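Long-range contacts in probable UTP--glucose-1-phosphate uridylyltransferase YngB (Bacillus subtilis, PDB 7O2N), which catalyses the formation of UDP-glucose from UTP and glucose 1-phosphate, contributing to glycolipid formation and wall teichoic acid glucosylation during anaerobic fermentative growth: residues V157-V162 with I243-L248; S168-I173 with E200-G205. All blocks are in the same frame, centred on the assembly; numbering follows the deposited sequence.

Contact 1 of 2, residues V157-V162 with I243-L248; sequences VGVQSV and IHARLL
Gln160 reaches Leu248 through a first torsion that sets CG beside its own backbone N (chi1 -84°) and a chain that runs extended from there to the amide; Leu248 CG also stands beside its backbone N, and the two side chains cross at about a right angle, with Gln160 CG 3.9 Å from Leu248 CB. They close one end of a parallel strand pair in the mixed sheet of this Rossmann-like GT-A nucleotidyltransferase fold. The parallel register is evident from the backbone bonds. Val157 N donates to His244 O at 3.1 Å, while Val157 O accepts from Arg246 N at 2.9 Å. Two residues on, Val159 N donates to Arg246 O at 2.9 Å and Val159 O accepts from Leu248 N at 2.9 Å. The short segments are nonetheless strongly twisted, their directions differing by 46°.

Val157, Val159, Ala245 and Leu247 share one face of the sheet, where Val159 CG2 lies 3.8 Å from Ala245 CB; Leu234 of helix 230-240 packs on Val157 there. Arg246 leaves from the other face. It touches Gln144 and Val148 of helix 141-152, and Leu248 meets Gln144 and Leu145 of that helix while its CD1 rests 3.8 Å from Gly158 C. These contacts suggest helix 230-240 on the Val157 face and helix 141-152 on the other.

Beyond the last backbone bond, Gln160 NE2 donates to Leu248 O at 3.1 Å. The bond is nearly straight (171° at the hydrogen): the acceptor lies in the plane of the Gln160 amide, but NE2 stands well above the plane of the Leu248 carbonyl.

Contact 2 of 2, residues S168-I173 with E200-G205; sequences SKYGII and EIAVMG
Ala202 CB is the apolar centre, 3.4 Å from Tyr170 CB and 3.7 Å from Ile172 CD1, so that one methyl group touches both a tyrosine and an isoleucine. Tyr170 CG lies beside its backbone N (chi1 -69°), and the ring crosses the bent Met204 side chain at a slant. This is a Met-aromatic contact, with Met204 SD 4.9 Å from the centroid of the Tyr170 ring. At the opposite end Ile173 and Ile201 lie side by side and point the same way, Ile173 CG2 being 3.6 Å from Ile201 CB.

Two backbone hydrogen bonds, Val203 N to Gly171 O at 2.8 Å and Ile173 N to Ile201 O at 3.1 Å, join the flanking residues, so Ile172 and Ala202 fit a non-hydrogen-bonded pair of antiparallel type. The directions of the two short strands differ by 124°, far from strictly antiparallel, consistent with pairing at just one bridge. Farther out, Tyr170 OH is hydrogen-bonded to Arg252 NH2, which anchors the outer end of the ring.

Strand 201-204, in the mixed sheet of the GT-A fold, pairs antiparallel with strand 156-161 as well, Val203 touching Val157 and Val159, while Ile173 packs on Tyr183 and Val185 of strand 182-190.

In the fold
Read from the N terminus, strand 156-161 comes first and strand 171-175 is the next strand. Contact 2 then closes a loop of 26 residues, rich in strand and without helix, when the chain returns at 200-205. Contact 1 closes later, at 243-248, after helices 213-219 and 230-240; its loop of 80 residues encloses that of contact 2, so the two are nested. Their centres lie 9 Å apart. Strand 156-161 pairs parallel with 244-247 and antiparallel with 201-204 and 206-210, and probable hydrogen bonds from Met204 N to Gly158 O (2.7 Å) and from Val162 N to Glu200 O (2.9 Å) join the contacts into one region of the mixed sheet.

Contact 1 of 2, residues V157-V162 with I243-L248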
loop_
_atom_site.group_PDB
_atom_site.type_symbol
_atom_site.label_atom_id
_atom_site.label_comp_id
_atom_site.label_asym_id
_atom_site.label_seq_id
_atom_site.Cartn_x
_atom_site.Cartn_y
_atom_site.Cartn_z
ATOM N N VAL A 157 -3.411 1.369 31.132
ATOM C CA VAL A 157 -2.483 1.210 30.018
ATOM C C VAL A 157 -2.608 -0.223 29.490
ATOM O O VAL A 157 -2.864 -1.149 30.251
ATOM C CB VAL A 157 -1.038 1.530 30.463
ATOM C CG1 VAL A 157 -0.048 0.543 29.902
ATOM C CG2 VAL A 157 -0.594 2.942 30.135
ATOM N N GLY A 158 -2.426 -0.402 28.179
ATOM C CA GLY A 158 -2.437 -1.706 27.532
ATOM C C GLY A 158 -1.019 -2.237 27.313
ATOM O O GLY A 158 -0.177 -1.557 26.717
ATOM N N VAL A 159 -0.765 -3.461 27.809
ATOM C CA VAL A 159 0.583 -4.011 27.872
ATOM C C VAL A 159 0.625 -5.453 27.365
ATOM O O VAL A 159 -0.387 -6.167 27.292
ATOM C CB VAL A 159 1.222 -3.896 29.273
ATOM C CG1 VAL A 159 1.604 -2.463 29.604
ATOM C CG2 VAL A 159 0.382 -4.539 30.381
ATOM N N GLN A 160 1.858 -5.831 26.994
ATOM C CA GLN A 160 2.293 -7.184 26.674
ATOM C C GLN A 160 3.799 -7.278 26.956
ATOM O O GLN A 160 4.512 -6.267 26.979
ATOM C CB GLN A 160 1.959 -7.516 25.215
ATOM C CG GLN A 160 0.534 -7.996 24.997
ATOM C CD GLN A 160 0.373 -8.489 23.586
ATOM O OE1 GLN A 160 1.233 -8.221 22.745
ATOM N NE2 GLN A 160 -0.699 -9.235 23.318
ATOM N N SER A 161 4.292 -8.494 27.194
ATOM C CA SER A 161 5.705 -8.637 27.505
ATOM C C SER A 161 6.534 -8.677 26.220
ATOM O O SER A 161 6.028 -8.958 25.134
ATOM C CB SER A 161 5.966 -9.817 28.397
ATOM O OG SER A 161 4.886 -10.728 28.315
ATOM N N VAL A 162 7.824 -8.379 26.362
ATOM C CA VAL A 162 8.711 -8.375 25.219
ATOM C C VAL A 162 10.076 -8.913 25.658
ATOM O O VAL A 162 10.384 -8.933 26.847
ATOM C CB VAL A 162 8.735 -6.972 24.580
ATOM C CG1 VAL A 162 9.324 -5.898 25.481
ATOM C CG2 VAL A 162 9.414 -6.981 23.220
ATOM N N ILE A 243 -1.276 3.811 38.823
ATOM C CA ILE A 243 -2.022 3.456 37.625
ATOM C C ILE A 243 -2.186 1.943 37.538
ATOM O O ILE A 243 -1.606 1.198 38.312
ATOM C CB ILE A 243 -1.180 3.947 36.433
ATOM C CG1 ILE A 243 -1.128 5.473 36.345
ATOM C CG2 ILE A 243 -1.581 3.303 35.115
ATOM C CD1 ILE A 243 -0.376 5.985 35.129
ATOM N N HIS A 244 -2.978 1.501 36.563
ATOM C CA HIS A 244 -3.214 0.092 36.297
ATOM C C HIS A 244 -2.843 -0.239 34.851
ATOM O O HIS A 244 -2.703 0.662 34.028
ATOM C CB HIS A 244 -4.663 -0.278 36.631
ATOM C CG HIS A 244 -4.952 -0.239 38.092
ATOM N ND1 HIS A 244 -4.322 0.644 38.953
ATOM C CD2 HIS A 244 -5.809 -0.954 38.847
ATOM C CE1 HIS A 244 -4.784 0.475 40.172
ATOM N NE2 HIS A 244 -5.698 -0.500 40.133
ATOM N N ALA A 245 -2.660 -1.540 34.565
ATOM C CA ALA A 245 -2.313 -2.031 33.242
ATOM C C ALA A 245 -2.999 -3.369 32.986
ATOM O O ALA A 245 -3.040 -4.238 33.855
ATOM C CB ALA A 245 -0.817 -2.144 33.108
ATOM N N ARG A 246 -3.542 -3.527 31.781
ATOM C CA ARG A 246 -4.085 -4.803 31.358
ATOM C C ARG A 246 -3.034 -5.542 30.528
ATOM O O ARG A 246 -2.429 -4.960 29.632
ATOM C CB ARG A 246 -5.348 -4.573 30.523
ATOM C CG ARG A 246 -5.874 -5.831 29.846
ATOM C CD ARG A 246 -6.748 -6.511 30.872
ATOM N NE ARG A 246 -7.734 -7.395 30.281
ATOM C CZ ARG A 246 -7.464 -8.616 29.857
ATOM N NH1 ARG A 246 -6.228 -9.071 29.961
ATOM N NH2 ARG A 246 -8.419 -9.375 29.341
ATOM N N LEU A 247 -2.809 -6.826 30.840
ATOM C CA LEU A 247 -2.121 -7.702 29.908
ATOM C C LEU A 247 -3.133 -8.071 28.831
ATOM O O LEU A 247 -4.276 -8.406 29.130
ATOM C CB LEU A 247 -1.603 -8.940 30.640
ATOM C CG LEU A 247 -0.572 -9.781 29.880
ATOM C CD1 LEU A 247 0.866 -9.284 30.075
ATOM C CD2 LEU A 247 -0.704 -11.242 30.276
ATOM N N LEU A 248 -2.713 -7.941 27.573
ATOM C CA LEU A 248 -3.634 -8.048 26.460
ATOM C C LEU A 248 -3.636 -9.475 25.922
ATOM O O LEU A 248 -2.582 -10.064 25.669
ATOM C CB LEU A 248 -3.191 -7.055 25.385
ATOM C CG LEU A 248 -3.349 -5.582 25.752
ATOM C CD1 LEU A 248 -2.469 -4.706 24.881
ATOM C CD2 LEU A 248 -4.797 -5.159 25.627
#

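Contact 2 of 2, residues S168-I173 with E200-G205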
loop_
_atom_site.group_PDB
_atom_site.type_symbol
_atom_site.label_atom_id
_atom_site.label_comp_id
_atom_site.label_asym_id
_atom_site.label_seq_id
_atom_site.Cartn_x
_atom_site.Cartn_y
_atom_site.Cartn_z
ATOM N N SER A 168 14.095 -0.943 24.782
ATOM C CA SER A 168 14.431 0.433 24.452
ATOM C C SER A 168 13.579 0.928 23.284
ATOM O O SER A 168 13.760 2.042 22.815
ATOM C CB SER A 168 15.896 0.574 24.160
ATOM O OG SER A 168 16.644 0.659 25.364
ATOM N N LYS A 169 12.655 0.093 22.817
ATOM C CA LYS A 169 11.785 0.428 21.706
ATOM C C LYS A 169 10.446 0.902 22.262
ATOM O O LYS A 169 9.600 1.374 21.514
ATOM C CB LYS A 169 11.572 -0.811 20.827
ATOM C CG LYS A 169 11.341 -0.553 19.342
ATOM C CD LYS A 169 10.723 -1.734 18.590
ATOM C CE LYS A 169 11.365 -3.086 18.857
ATOM N NZ LYS A 169 12.836 -3.058 18.667
ATOM N N TYR A 170 10.251 0.767 23.574
ATOM C CA TYR A 170 8.916 0.850 24.152
ATOM C C TYR A 170 8.907 1.720 25.411
ATOM O O TYR A 170 9.939 2.228 25.845
ATOM C CB TYR A 170 8.442 -0.555 24.530
ATOM C CG TYR A 170 8.135 -1.493 23.392
ATOM C CD1 TYR A 170 7.047 -1.268 22.565
ATOM C CD2 TYR A 170 8.875 -2.651 23.185
ATOM C CE1 TYR A 170 6.716 -2.148 21.546
ATOM C CE2 TYR A 170 8.567 -3.541 22.166
ATOM C CZ TYR A 170 7.477 -3.289 21.346
ATOM O OH TYR A 170 7.143 -4.146 20.345
ATOM N N GLY A 171 7.702 1.898 25.972
ATOM C CA GLY A 171 7.530 2.343 27.345
ATOM C C GLY A 171 7.286 1.151 28.271
ATOM O O GLY A 171 6.489 0.252 27.954
ATOM N N ILE A 172 7.982 1.180 29.420
ATOM C CA ILE A 172 8.065 0.040 30.318
ATOM C C ILE A 172 7.452 0.394 31.666
ATOM O O ILE A 172 7.853 1.383 32.291
ATOM C CB ILE A 172 9.528 -0.415 30.456
ATOM C CG1 ILE A 172 10.165 -0.700 29.091
ATOM C CG2 ILE A 172 9.647 -1.591 31.418
ATOM C CD1 ILE A 172 9.446 -1.742 28.253
ATOM N N ILE A 173 6.454 -0.428 32.044
ATOM C CA ILE A 173 5.738 -0.495 33.309
ATOM C C ILE A 173 6.741 -0.680 34.448
ATOM O O ILE A 173 7.904 -1.024 34.212
ATOM C CB ILE A 173 4.861 -1.758 33.235
ATOM C CG1 ILE A 173 3.435 -1.571 33.739
ATOM C CG2 ILE A 173 5.563 -2.907 33.940
ATOM C CD1 ILE A 173 2.621 -2.851 33.638
ATOM N N GLU A 200 10.047 -6.277 31.873
ATOM C CA GLU A 200 10.036 -6.618 30.462
ATOM C C GLU A 200 8.608 -6.477 29.907
ATOM O O GLU A 200 8.253 -7.140 28.932
ATOM C CB GLU A 200 10.742 -7.965 30.261
ATOM N N ILE A 201 7.807 -5.579 30.515
ATOM C CA ILE A 201 6.426 -5.305 30.134
ATOM C C ILE A 201 6.308 -3.926 29.472
ATOM O O ILE A 201 6.501 -2.894 30.122
ATOM C CB ILE A 201 5.495 -5.401 31.358
ATOM C CG1 ILE A 201 5.511 -6.787 32.009
ATOM C CG2 ILE A 201 4.089 -4.927 31.021
ATOM C CD1 ILE A 201 4.450 -7.733 31.508
ATOM N N ALA A 202 5.900 -3.929 28.192
ATOM C CA ALA A 202 5.854 -2.731 27.359
ATOM C C ALA A 202 4.413 -2.334 27.013
ATOM O O ALA A 202 3.527 -3.196 26.869
ATOM C CB ALA A 202 6.680 -2.955 26.117
ATOM N N VAL A 203 4.192 -1.011 26.899
ATOM C CA VAL A 203 2.870 -0.468 26.601
ATOM C C VAL A 203 2.681 -0.479 25.089
ATOM O O VAL A 203 3.572 -0.044 24.353
ATOM C CB VAL A 203 2.632 0.938 27.194
ATOM C CG1 VAL A 203 3.202 1.054 28.606
ATOM C CG2 VAL A 203 3.202 2.040 26.301
ATOM N N MET A 204 1.500 -0.941 24.655
ATOM C CA MET A 204 1.275 -1.220 23.244
ATOM C C MET A 204 0.289 -0.222 22.630
ATOM O O MET A 204 -0.789 -0.625 22.165
ATOM C CB MET A 204 0.801 -2.666 23.037
ATOM C CG MET A 204 1.691 -3.705 23.725
ATOM S SD MET A 204 3.253 -4.114 22.878
ATOM C CE MET A 204 3.770 -2.500 22.297
ATOM N N GLY A 205 0.693 1.069 22.643
ATOM C CA GLY A 205 -0.074 2.224 22.191
ATOM C C GLY A 205 -1.590 2.080 22.352
ATOM O O GLY A 205 -2.363 2.352 21.438
#